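Local coordinates for protein glycosyl hydrolase (PDB 5NDX) that probably hydrolyses O-glycosidic bonds as a family 39 glycosidase, being the bacterial orthologue of human alpha-L-iduronidase, at residues A[277-282]-A[321-326]; A[327-332]-A[359-364]; A[449-454]-A[487-492]; A[36-41]-A[315-320]. The protein carries 2 engineered substitutions. All blocks are in the same frame, centred on the assembly; numbering follows the deposited sequence.

Interaction 1. Residues A[277-282]-A[321-326]; sequences SWHGKA and SQRTIF. With 8U8 ((2~{R},3~{S},4~{S},5~{R},6~{S})-6-(4-methyl-2-oxidanylidene-chromen-7-yl)oxy-3,4,5-tris(oxidanyl)oxane-2-carboxylic acid), chain M.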
# COMPACT_ATOMS: atom_id res chain seq x y z
N SER A 277 10.30 -4.19 -16.12
CA SER A 277 11.01 -3.01 -15.67
C SER A 277 10.15 -1.78 -15.33
O SER A 277 10.55 -0.93 -14.53
CB SER A 277 12.08 -2.63 -16.67
OG SER A 277 13.16 -3.55 -16.55
N TRP A 278 8.97 -1.72 -15.90
CA TRP A 278 8.02 -0.72 -15.57
C TRP A 278 7.61 -0.68 -14.08
O TRP A 278 7.13 0.35 -13.63
CB TRP A 278 6.76 -0.82 -16.44
CG TRP A 278 6.10 -2.11 -16.58
CD1 TRP A 278 6.23 -2.99 -17.65
CD2 TRP A 278 5.11 -2.68 -15.71
NE1 TRP A 278 5.43 -4.08 -17.44
CE2 TRP A 278 4.73 -3.91 -16.27
CE3 TRP A 278 4.56 -2.29 -14.47
CZ2 TRP A 278 3.78 -4.73 -15.68
CZ3 TRP A 278 3.60 -3.07 -13.92
CH2 TRP A 278 3.21 -4.28 -14.52
N HIS A 279 7.83 -1.76 -13.33
CA HIS A 279 7.63 -1.72 -11.89
C HIS A 279 8.54 -0.72 -11.18
O HIS A 279 8.22 -0.25 -10.08
CB HIS A 279 7.81 -3.09 -11.27
CG HIS A 279 6.68 -4.04 -11.53
ND1 HIS A 279 6.81 -5.15 -12.32
CD2 HIS A 279 5.40 -4.05 -11.07
CE1 HIS A 279 5.68 -5.82 -12.35
NE2 HIS A 279 4.79 -5.16 -11.64
N GLY A 280 9.65 -0.37 -11.81
CA GLY A 280 10.59 0.59 -11.22
C GLY A 280 10.41 2.00 -11.67
O GLY A 280 11.19 2.89 -11.28
N LYS A 281 9.39 2.23 -12.48
CA LYS A 281 9.22 3.55 -13.12
C LYS A 281 7.83 4.13 -13.00
O LYS A 281 6.92 3.48 -12.49
CB LYS A 281 9.68 3.42 -14.60
CG LYS A 281 11.20 3.36 -14.67
CD LYS A 281 11.80 3.15 -16.05
CE LYS A 281 13.32 3.32 -15.92
NZ LYS A 281 14.08 2.77 -17.04
N ALA A 282 7.67 5.35 -13.47
CA ALA A 282 6.44 6.07 -13.27
C ALA A 282 5.23 5.38 -13.88
O ALA A 282 4.12 5.56 -13.37
CB ALA A 282 6.58 7.49 -13.79
N SER A 321 12.92 -4.58 -11.27
CA SER A 321 12.02 -5.06 -12.30
C SER A 321 11.03 -6.04 -11.77
O SER A 321 10.18 -6.53 -12.51
CB SER A 321 12.84 -5.83 -13.39
OG SER A 321 13.52 -4.85 -14.08
N GLN A 322 11.07 -6.32 -10.49
CA GLN A 322 10.04 -7.18 -9.90
C GLN A 322 8.91 -6.37 -9.28
O GLN A 322 9.08 -5.17 -9.12
CB GLN A 322 10.74 -8.12 -8.93
CG GLN A 322 11.67 -9.06 -9.71
CD GLN A 322 12.50 -9.94 -8.81
OE1 GLN A 322 13.03 -9.50 -7.79
NE2 GLN A 322 12.58 -11.19 -9.15
N ARG A 323 7.78 -7.00 -8.96
CA ARG A 323 6.63 -6.29 -8.38
C ARG A 323 6.83 -6.13 -6.89
O ARG A 323 6.33 -6.92 -6.03
CB ARG A 323 5.35 -7.00 -8.65
CG ARG A 323 4.08 -6.28 -8.16
CD ARG A 323 2.86 -7.04 -8.77
NE ARG A 323 2.57 -8.01 -7.90
CZ ARG A 323 2.15 -9.24 -8.10
NH1 ARG A 323 1.78 -9.81 -9.24
NH2 ARG A 323 2.06 -9.89 -6.98
N THR A 324 7.66 -5.16 -6.60
CA THR A 324 8.15 -4.90 -5.24
C THR A 324 8.16 -3.39 -5.07
O THR A 324 8.37 -2.62 -6.05
CB THR A 324 9.58 -5.47 -5.01
OG1 THR A 324 10.54 -4.75 -5.78
CG2 THR A 324 9.66 -6.95 -5.43
N ILE A 325 7.94 -2.95 -3.84
CA ILE A 325 7.91 -1.56 -3.52
C ILE A 325 9.30 -1.02 -3.16
O ILE A 325 9.47 0.22 -3.02
CB ILE A 325 6.89 -1.21 -2.39
CG1 ILE A 325 7.00 -2.13 -1.18
CG2 ILE A 325 5.49 -1.18 -2.98
CD1 ILE A 325 6.32 -1.66 0.07
N PHE A 326 10.28 -1.90 -2.98
CA PHE A 326 11.67 -1.46 -2.83
C PHE A 326 12.55 -2.25 -3.79
O PHE A 326 12.24 -3.38 -4.08
CB PHE A 326 12.22 -1.70 -1.42
CG PHE A 326 11.45 -0.99 -0.33
CD1 PHE A 326 10.37 -1.59 0.24
CD2 PHE A 326 11.83 0.26 0.11
CE1 PHE A 326 9.64 -0.96 1.22
CE2 PHE A 326 11.09 0.93 1.08
CZ PHE A 326 10.00 0.31 1.64
C15 8U8 M . -1.17 -21.10 -10.16
C13 8U8 M . -2.14 -20.08 -10.37
C14 8U8 M . -3.21 -20.35 -11.23
C16 8U8 M . -4.20 -19.39 -11.43
O9 8U8 M . -5.09 -19.68 -12.23
O8 8U8 M . -4.15 -18.16 -10.81
C11 8U8 M . -3.17 -17.91 -9.87
C10 8U8 M . -3.22 -16.71 -9.15
C12 8U8 M . -2.15 -18.87 -9.65
C7 8U8 M . -1.19 -18.58 -8.66
C8 8U8 M . -1.25 -17.38 -7.94
C9 8U8 M . -2.25 -16.43 -8.19
O2 8U8 M . -2.36 -15.25 -7.48
C5 8U8 M . -1.23 -14.56 -6.82
O1 8U8 M . -0.14 -14.47 -7.74
C1 8U8 M . 1.11 -14.18 -7.25
C6 8U8 M . 1.63 -13.31 -8.25
O7 8U8 M . 2.85 -13.28 -8.36
O6 8U8 M . 0.81 -12.67 -8.88
C2 8U8 M . 1.17 -13.36 -5.93
O5 8U8 M . 0.88 -11.97 -6.22
C3 8U8 M . 0.23 -13.93 -4.78
O4 8U8 M . 1.01 -14.44 -3.75
C4 8U8 M . -0.74 -15.03 -5.32
O3 8U8 M . -1.79 -15.27 -4.30
O HOH W 1 7.31 -0.39 -7.36
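The imidazole of H279 lies against the start of the R323 side chain. R323 CB sits over one face of the ring, 3.8 Å from its centroid and 24° off the ring normal, a CH-pi contact. R323 CA covers the same face. The opposite face is taken by W278, whose CZ3 is 3.3 Å above the imidazole plane, so the ring is held flat between the two. Its rotation is fixed by ND1, which bonds to H276 O. R323 CG is anti to the backbone N (chi1 -176°), which runs the aliphatic part past the NE2 side of the ring. The chain then bends before the guanidinium, whose plane stands 71° from the imidazole. The guanidinium meets the bound iduronide, 8U8, edge-on. NH1 bonds the carboxylate oxygen O6 of 8U8 at 3.0 Å, while the shorter approach of NH2 to O5 is less certain. Q269 O and D313 O also bind this group. With an alanine at H279, the aliphatic part of R323 would probably be left without its ring support and H276 O without the ND1 bond. Nearer the solvent, S277 OG and S321 OG share a hydrogen bond of 2.8 Å. One water donates to both H279 O and T324 O. The two segments belong to the loops after strands 261-263 and 307-310, the last two strands of the TIM barrel. Helix 282-300 follows the first loop, K281 reaches helix 452-457, and F326 packs on helix 36-45 and strand 358-362.

Interaction 2. Residues A[327-332]-A[359-364]; sequences AYFGSR and DIIKKP. With SO4 (sulfate ion), chain J.
A327, Y328 and F329 pair with I361, I360 and D359 in a two-stranded antiparallel sheet. This beta ribbon follows the last strand of the TIM barrel, and its short strand axes run at 161° to each other. The backbone bonds come first. A327 and I361 form one hydrogen-bonded pair, with A327 N to I361 O at 2.8 Å and a return bond from I361 N to A327 O. F329 and D359 form the next, with F329 N to D359 O also at 2.8 Å. Y328 and I360 are the non-hydrogen-bonded pair between them. There, I360 CA makes a CH...O contact of 3.3 Å to A327 O. The apolar contacts are on both faces. On the face of F329 and I361, CE1 of the phenyl meets I361 CG1 at 4.0 Å. F329 CG is anti to the carbonyl carbon (chi1 -72°), which lays the ring edge by D359 O. On the other face, I360 CG2 comes to the edge of the Y328 ring. K363 passes its CD close to A327 N, 3.4 Å away, and sends NZ on to T324 OG1. The charged ends find their partners outside the two strands. D359 bridges to R487 and R549, while R332 bridges to E35. R332 also makes weak bonds to a sulfate, probably from the crystallisation liquor. Beyond F329, a side chain on G330 would run into Y328 OH. That hydroxyl oxygen accepts a bond from R332 N at 3.1 Å, with an N-H...O angle of 154°.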
# COMPACT_ATOMS: atom_id res chain seq x y z
N ALA A 327 13.64 -1.61 -4.23
CA ALA A 327 14.74 -2.30 -4.86
C ALA A 327 15.78 -2.68 -3.78
O ALA A 327 16.32 -1.84 -3.07
CB ALA A 327 15.36 -1.39 -5.91
N TYR A 328 15.98 -3.97 -3.63
CA TYR A 328 16.87 -4.57 -2.65
C TYR A 328 18.26 -4.65 -3.29
O TYR A 328 18.42 -5.16 -4.39
CB TYR A 328 16.34 -5.98 -2.27
CG TYR A 328 17.32 -6.80 -1.48
CD1 TYR A 328 17.46 -6.63 -0.10
CD2 TYR A 328 18.14 -7.73 -2.12
CE1 TYR A 328 18.40 -7.36 0.63
CE2 TYR A 328 19.08 -8.47 -1.40
CZ TYR A 328 19.22 -8.29 -0.04
OH TYR A 328 20.20 -9.01 0.64
N PHE A 329 19.25 -4.10 -2.61
CA PHE A 329 20.66 -4.25 -2.94
C PHE A 329 21.30 -5.05 -1.81
O PHE A 329 21.22 -4.67 -0.64
CB PHE A 329 21.35 -2.91 -2.95
CG PHE A 329 20.99 -2.05 -4.10
CD1 PHE A 329 19.84 -1.26 -4.07
CD2 PHE A 329 21.79 -2.03 -5.21
CE1 PHE A 329 19.51 -0.45 -5.14
CE2 PHE A 329 21.47 -1.24 -6.28
CZ PHE A 329 20.33 -0.43 -6.23
N GLY A 330 21.93 -6.15 -2.17
CA GLY A 330 22.61 -7.05 -1.22
C GLY A 330 22.71 -8.45 -1.83
O GLY A 330 22.32 -8.65 -2.97
N SER A 331 23.18 -9.42 -1.04
CA SER A 331 23.57 -10.74 -1.54
C SER A 331 22.46 -11.76 -1.45
O SER A 331 22.54 -12.76 -2.14
CB SER A 331 24.78 -11.27 -0.78
OG SER A 331 24.50 -11.29 0.62
N ARG A 332 21.39 -11.51 -0.70
CA ARG A 332 20.35 -12.53 -0.57
C ARG A 332 19.45 -12.54 -1.79
O ARG A 332 19.36 -11.55 -2.48
CB ARG A 332 19.52 -12.28 0.70
CG ARG A 332 20.39 -12.18 1.91
CD ARG A 332 19.59 -11.92 3.14
NE ARG A 332 18.93 -13.12 3.63
CZ ARG A 332 18.13 -13.14 4.68
NH1 ARG A 332 17.84 -12.03 5.35
NH2 ARG A 332 17.61 -14.31 5.06
N ASP A 359 20.82 -2.53 1.41
CA ASP A 359 20.17 -1.26 1.25
C ASP A 359 18.92 -1.49 0.42
O ASP A 359 18.93 -2.27 -0.56
CB ASP A 359 21.10 -0.26 0.59
CG ASP A 359 22.13 0.32 1.57
OD1 ASP A 359 21.75 1.21 2.34
OD2 ASP A 359 23.30 -0.12 1.56
N ILE A 360 17.87 -0.76 0.78
CA ILE A 360 16.65 -0.74 -0.00
C ILE A 360 16.31 0.68 -0.41
O ILE A 360 16.44 1.63 0.37
CB ILE A 360 15.44 -1.37 0.72
CG1 ILE A 360 15.23 -0.81 2.12
CG2 ILE A 360 15.62 -2.86 0.72
CD1 ILE A 360 14.03 -1.41 2.83
N ILE A 361 15.88 0.80 -1.67
CA ILE A 361 15.48 2.03 -2.25
C ILE A 361 13.99 1.96 -2.65
O ILE A 361 13.57 1.02 -3.29
CB ILE A 361 16.36 2.34 -3.46
CG1 ILE A 361 17.83 2.49 -3.08
CG2 ILE A 361 15.90 3.59 -4.16
CD1 ILE A 361 18.17 3.65 -2.15
N LYS A 362 13.22 2.95 -2.25
CA LYS A 362 11.79 3.08 -2.63
C LYS A 362 11.52 3.20 -4.09
O LYS A 362 12.15 3.96 -4.79
CB LYS A 362 11.15 4.32 -1.99
CG LYS A 362 10.89 4.12 -0.56
CD LYS A 362 10.57 5.33 0.35
CE LYS A 362 9.81 6.46 -0.21
NZ LYS A 362 9.37 7.42 0.91
N LYS A 363 10.51 2.48 -4.51
CA LYS A 363 10.09 2.44 -5.91
C LYS A 363 8.68 3.05 -6.05
O LYS A 363 8.01 3.31 -5.04
CB LYS A 363 10.08 0.98 -6.37
CG LYS A 363 11.47 0.42 -6.61
CD LYS A 363 11.45 -1.09 -6.81
CE LYS A 363 10.73 -1.51 -8.09
NZ LYS A 363 10.60 -2.97 -8.07
N PRO A 364 8.22 3.24 -7.32
CA PRO A 364 6.94 3.90 -7.57
C PRO A 364 5.72 3.24 -7.03
O PRO A 364 4.73 3.94 -6.81
CB PRO A 364 6.88 4.06 -9.09
CG PRO A 364 8.34 4.14 -9.48
CD PRO A 364 9.06 3.23 -8.53
S SO4 J . 20.60 -16.34 3.87
O1 SO4 J . 21.11 -15.09 3.25
O2 SO4 J . 19.29 -16.68 3.23
O3 SO4 J . 20.44 -16.13 5.33
O4 SO4 J . 21.58 -17.43 3.62

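Interaction 3. Residues A[449-454]-A[487-492]; sequences FTNPME and RRAQEP
T450, N451 and P452 pack on A489 and Q490 in a buried contact where the start of one helix meets the last part of another. P452 opens helix 452-457, and A489 lies in the last turn of helix 480-489. Packing and a CH...O contact carry the fit. P452 CB faces A489 CB at 4.3 Å, and P452 CG lies 4.0 Å from Q490 CA. The methyl of A489 also touches N451 OD1 at 3.9 Å. N451 holds the N-cap position without a capping bond from its side chain. Its CG is set between the backbone N and the carbonyl carbon (chi1 63°), and its ND2 bonds to E447 O. The A489 carbonyl turns to the other segment, where T450 CA makes the CH...O contact, 3.2 Å from A489 O. Both helices belong to the long connection between strands 436-445 and 493-503, antiparallel neighbours in the nine-stranded mixed sheet. T450 sits where that connection leaves and returns. Its OG1 bonds to R444 O and to A493 N, close to the ends of the two strands. Its CG2 is anti to the backbone N and lies 3.7 Å from Q490 O. A valine in place of T450 would probably leave R444 O and A493 N without the hydroxyl that ties them together. A salt bridge leads to the beta ribbon, where E491 pairs with K362. P452 also touches I361, and P492 packs on T367 and L371 of helix 364-372.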
# COMPACT_ATOMS: atom_id res chain seq x y z
N PHE A 449 11.05 13.26 -11.85
CA PHE A 449 10.77 13.50 -10.44
C PHE A 449 10.38 12.21 -9.75
O PHE A 449 9.50 11.47 -10.24
CB PHE A 449 9.63 14.55 -10.32
CG PHE A 449 10.03 15.96 -10.77
CD1 PHE A 449 10.60 16.84 -9.89
CD2 PHE A 449 9.84 16.36 -12.08
CE1 PHE A 449 11.02 18.10 -10.30
CE2 PHE A 449 10.22 17.64 -12.52
CZ PHE A 449 10.84 18.50 -11.61
N THR A 450 10.96 11.97 -8.57
CA THR A 450 10.68 10.77 -7.79
C THR A 450 11.03 9.53 -8.64
O THR A 450 10.23 8.59 -8.79
CB THR A 450 9.22 10.70 -7.28
OG1 THR A 450 8.74 11.98 -6.92
CG2 THR A 450 9.12 9.73 -6.10
N ASN A 451 12.25 9.57 -9.17
CA ASN A 451 12.69 8.75 -10.30
C ASN A 451 14.04 8.06 -10.00
O ASN A 451 15.00 8.17 -10.78
CB ASN A 451 12.85 9.70 -11.52
CG ASN A 451 13.92 10.78 -11.31
OD1 ASN A 451 14.30 11.10 -10.19
ND2 ASN A 451 14.46 11.27 -12.40
N PRO A 452 14.11 7.29 -8.89
CA PRO A 452 15.39 6.72 -8.50
C PRO A 452 15.96 5.69 -9.48
O PRO A 452 17.19 5.56 -9.58
CB PRO A 452 15.11 6.10 -7.13
CG PRO A 452 13.68 5.76 -7.17
CD PRO A 452 13.05 6.88 -7.95
N MET A 453 15.10 5.00 -10.22
CA MET A 453 15.63 4.07 -11.20
C MET A 453 16.36 4.78 -12.34
O MET A 453 17.40 4.28 -12.77
CB MET A 453 14.53 3.14 -11.76
CG MET A 453 15.09 1.92 -12.49
SD MET A 453 13.82 0.75 -13.00
CE MET A 453 14.83 -0.49 -13.85
N GLU A 454 15.80 5.90 -12.85
CA GLU A 454 16.46 6.69 -13.88
C GLU A 454 17.79 7.22 -13.35
O GLU A 454 18.82 7.22 -14.05
CB GLU A 454 15.62 7.88 -14.41
CG GLU A 454 14.45 7.48 -15.32
CD GLU A 454 13.19 6.95 -14.55
OE1 GLU A 454 13.20 6.79 -13.30
OE2 GLU A 454 12.18 6.65 -15.23
N ARG A 487 18.59 8.01 -2.58
CA ARG A 487 17.67 8.31 -1.50
C ARG A 487 17.09 9.76 -1.56
O ARG A 487 16.00 10.01 -1.01
CB ARG A 487 18.31 8.04 -0.11
CG ARG A 487 18.59 6.57 0.11
CD ARG A 487 18.82 6.23 1.56
NE ARG A 487 18.59 4.81 1.80
CZ ARG A 487 19.56 3.91 1.82
NH1 ARG A 487 20.83 4.27 1.67
NH2 ARG A 487 19.26 2.64 1.99
N ARG A 488 17.80 10.70 -2.18
CA ARG A 488 17.20 12.02 -2.48
C ARG A 488 16.10 11.86 -3.54
O ARG A 488 14.98 12.39 -3.38
CB ARG A 488 18.25 13.02 -2.94
CG ARG A 488 17.79 14.45 -3.32
CD ARG A 488 18.94 15.37 -3.85
NE ARG A 488 20.31 14.95 -3.37
CZ ARG A 488 21.36 14.44 -4.11
NH1 ARG A 488 21.30 14.28 -5.45
NH2 ARG A 488 22.51 14.09 -3.48
N ALA A 489 16.41 11.09 -4.58
CA ALA A 489 15.49 10.88 -5.68
C ALA A 489 14.30 10.02 -5.32
O ALA A 489 13.27 10.15 -5.99
CB ALA A 489 16.21 10.26 -6.90
N GLN A 490 14.39 9.20 -4.27
CA GLN A 490 13.34 8.24 -3.99
C GLN A 490 12.12 8.86 -3.33
O GLN A 490 11.07 8.23 -3.33
CB GLN A 490 13.81 7.10 -3.08
CG GLN A 490 13.86 7.43 -1.57
CD GLN A 490 14.41 6.33 -0.69
OE1 GLN A 490 14.44 6.46 0.57
NE2 GLN A 490 14.83 5.26 -1.28
N GLU A 491 12.28 10.06 -2.78
CA GLU A 491 11.21 10.70 -2.02
C GLU A 491 10.24 11.45 -2.92
O GLU A 491 10.67 12.14 -3.85
CB GLU A 491 11.77 11.69 -0.97
CG GLU A 491 12.73 11.09 0.08
CD GLU A 491 12.21 9.88 0.83
OE1 GLU A 491 10.95 9.69 0.92
OE2 GLU A 491 13.07 9.12 1.39
N PRO A 492 8.93 11.35 -2.63
CA PRO A 492 7.93 12.11 -3.43
C PRO A 492 8.39 13.56 -3.53
O PRO A 492 8.61 14.23 -2.51
CB PRO A 492 6.67 11.98 -2.60
CG PRO A 492 6.80 10.65 -1.97
CD PRO A 492 8.27 10.48 -1.65

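Interaction 4. Residues A[36-41]-A[315-320]; sequences PEMRQM and AFIGGW
I317 packs its side chain against M38, M41 and the CB of E37, which all come from one side of helix 36-45. This is the tight part of the contact. In one of its two conformers, M41 CE lies 3.7 Å from I317 CG1. M38 CE lies 4.1 Å from I317 CG1 and 3.5 Å from A315 O. M38 CG is anti to the backbone N (chi1 -171°), and two further bends bring the methyl back to the loop. E37 CB adds a contact of 4.0 Å to I317 CD1. The E37 chain then bends at chi2 and leads its carboxylate away from I317, to a salt bridge with R332. The backbones stay apart, with 8.0 Å between M38 CA and I317 CA, and no hydrogen bond crosses. The contact lies at the seam of the TIM barrel, joining the helix after the first strand, 24-27, to the loop after the eighth, 307-310. A315 is also backbone-bonded to G26. F316 turns the other way, stacks on W272 and touches the bound 8U8. The loose side begins past I317. There G318 and G319 are partly exposed and lead the chain away from the helix.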
# COMPACT_ATOMS: atom_id res chain seq x y z
N PRO A 36 15.27 -9.05 9.02
CA PRO A 36 15.52 -7.61 9.22
C PRO A 36 15.18 -6.69 8.04
O PRO A 36 14.83 -5.52 8.24
CB PRO A 36 17.01 -7.55 9.55
CG PRO A 36 17.56 -8.82 8.97
CD PRO A 36 16.49 -9.84 9.23
N GLU A 37 15.27 -7.21 6.82
CA GLU A 37 14.89 -6.45 5.67
C GLU A 37 13.40 -6.01 5.74
O GLU A 37 13.09 -4.85 5.53
CB GLU A 37 15.12 -7.23 4.39
CG GLU A 37 16.57 -7.60 4.10
CD GLU A 37 17.02 -8.87 4.78
OE1 GLU A 37 16.34 -9.38 5.72
OE2 GLU A 37 18.06 -9.38 4.38
N MET A 38 12.51 -6.95 6.02
CA MET A 38 11.10 -6.64 6.17
C MET A 38 10.84 -5.74 7.34
O MET A 38 9.95 -4.87 7.26
CB MET A 38 10.28 -7.90 6.36
CG MET A 38 8.77 -7.73 6.30
SD MET A 38 8.17 -6.75 4.91
CE MET A 38 8.44 -7.92 3.58
N ARG A 39 11.61 -5.93 8.43
CA ARG A 39 11.45 -5.04 9.60
C ARG A 39 11.70 -3.56 9.19
O ARG A 39 10.91 -2.67 9.52
CB ARG A 39 12.37 -5.46 10.77
CG ARG A 39 12.24 -4.54 11.97
CD ARG A 39 12.85 -5.05 13.28
NE ARG A 39 12.63 -3.96 14.25
CZ ARG A 39 11.57 -3.80 15.06
NH1 ARG A 39 10.61 -4.70 15.16
NH2 ARG A 39 11.49 -2.72 15.83
N GLN A 40 12.76 -3.32 8.43
CA GLN A 40 13.04 -1.97 7.93
C GLN A 40 11.91 -1.50 7.00
O GLN A 40 11.46 -0.37 7.13
CB GLN A 40 14.37 -1.90 7.21
CG GLN A 40 14.84 -0.48 7.07
CD GLN A 40 16.15 -0.38 6.28
OE1 GLN A 40 17.25 -0.85 6.72
NE2 GLN A 40 16.07 0.28 5.19
N MET A 41 11.46 -2.39 6.12
CA MET A 41 10.40 -2.04 5.18
C MET A 41 9.11 -1.60 5.87
O MET A 41 8.43 -0.70 5.40
CB MET A 41 10.13 -3.21 4.25
CG MET A 41 11.30 -3.49 3.33
SD MET A 41 11.24 -5.16 2.68
CE MET A 41 12.49 -5.03 1.39
N ALA A 315 4.54 -6.09 -1.81
CA ALA A 315 5.54 -5.94 -0.74
C ALA A 315 6.54 -7.07 -0.68
O ALA A 315 7.22 -7.23 0.32
CB ALA A 315 4.84 -5.70 0.61
N PHE A 316 6.61 -7.88 -1.73
CA PHE A 316 7.64 -8.91 -1.92
C PHE A 316 8.97 -8.19 -1.94
O PHE A 316 9.02 -6.96 -2.18
CB PHE A 316 7.46 -9.68 -3.23
CG PHE A 316 6.25 -10.54 -3.26
CD1 PHE A 316 6.30 -11.83 -2.77
CD2 PHE A 316 5.03 -10.06 -3.76
CE1 PHE A 316 5.17 -12.63 -2.78
CE2 PHE A 316 3.89 -10.87 -3.78
CZ PHE A 316 3.95 -12.15 -3.27
N ILE A 317 10.02 -8.94 -1.60
CA ILE A 317 11.40 -8.41 -1.59
C ILE A 317 12.08 -8.82 -2.89
O ILE A 317 12.02 -9.96 -3.23
CB ILE A 317 12.21 -8.98 -0.39
CG1 ILE A 317 11.52 -8.59 0.91
CG2 ILE A 317 13.62 -8.43 -0.41
CD1 ILE A 317 12.25 -9.00 2.16
N GLY A 318 12.71 -7.88 -3.60
CA GLY A 318 13.38 -8.16 -4.87
C GLY A 318 13.90 -6.92 -5.55
O GLY A 318 14.12 -5.88 -4.92
N GLY A 319 14.13 -7.04 -6.86
CA GLY A 319 14.84 -6.02 -7.62
C GLY A 319 13.97 -4.98 -8.28
O GLY A 319 12.73 -4.94 -8.11
N TRP A 320 14.62 -4.13 -9.05
CA TRP A 320 13.95 -3.00 -9.74
C TRP A 320 12.79 -3.41 -10.63
O TRP A 320 11.76 -2.69 -10.70
CB TRP A 320 14.97 -2.24 -10.57
CG TRP A 320 16.00 -1.44 -9.80
CD1 TRP A 320 17.31 -1.74 -9.62
CD2 TRP A 320 15.80 -0.16 -9.21
NE1 TRP A 320 17.93 -0.76 -8.91
CE2 TRP A 320 17.03 0.24 -8.65
CE3 TRP A 320 14.70 0.67 -9.04
CZ2 TRP A 320 17.20 1.45 -7.98
CZ3 TRP A 320 14.87 1.87 -8.37
CH2 TRP A 320 16.13 2.25 -7.86

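How the interactions relate
All four contacts are mostly buried. Interaction 1 hydrogen-bonds the ligand through R323, and segment 315-320 of interaction 4 also touches it through F316. Interactions 1 and 4 use successive pieces of the loop after the last barrel strand, one facing the preceding barrel loop and the other the first helix. Interaction 4 is mostly apolar and has no hydrogen bond between its segments, whereas interaction 2 rests on backbone bonds. K363 joins interaction 2 to interactions 1 and 4, with NZ bonded to G319 O and T324 OG1. Interaction 3 lies outside the barrel. Its own packing is mainly van der Waals with a CH...O contact, but salt bridges join it to the ribbon. W320 of segment 315-320 touches P452 and M453.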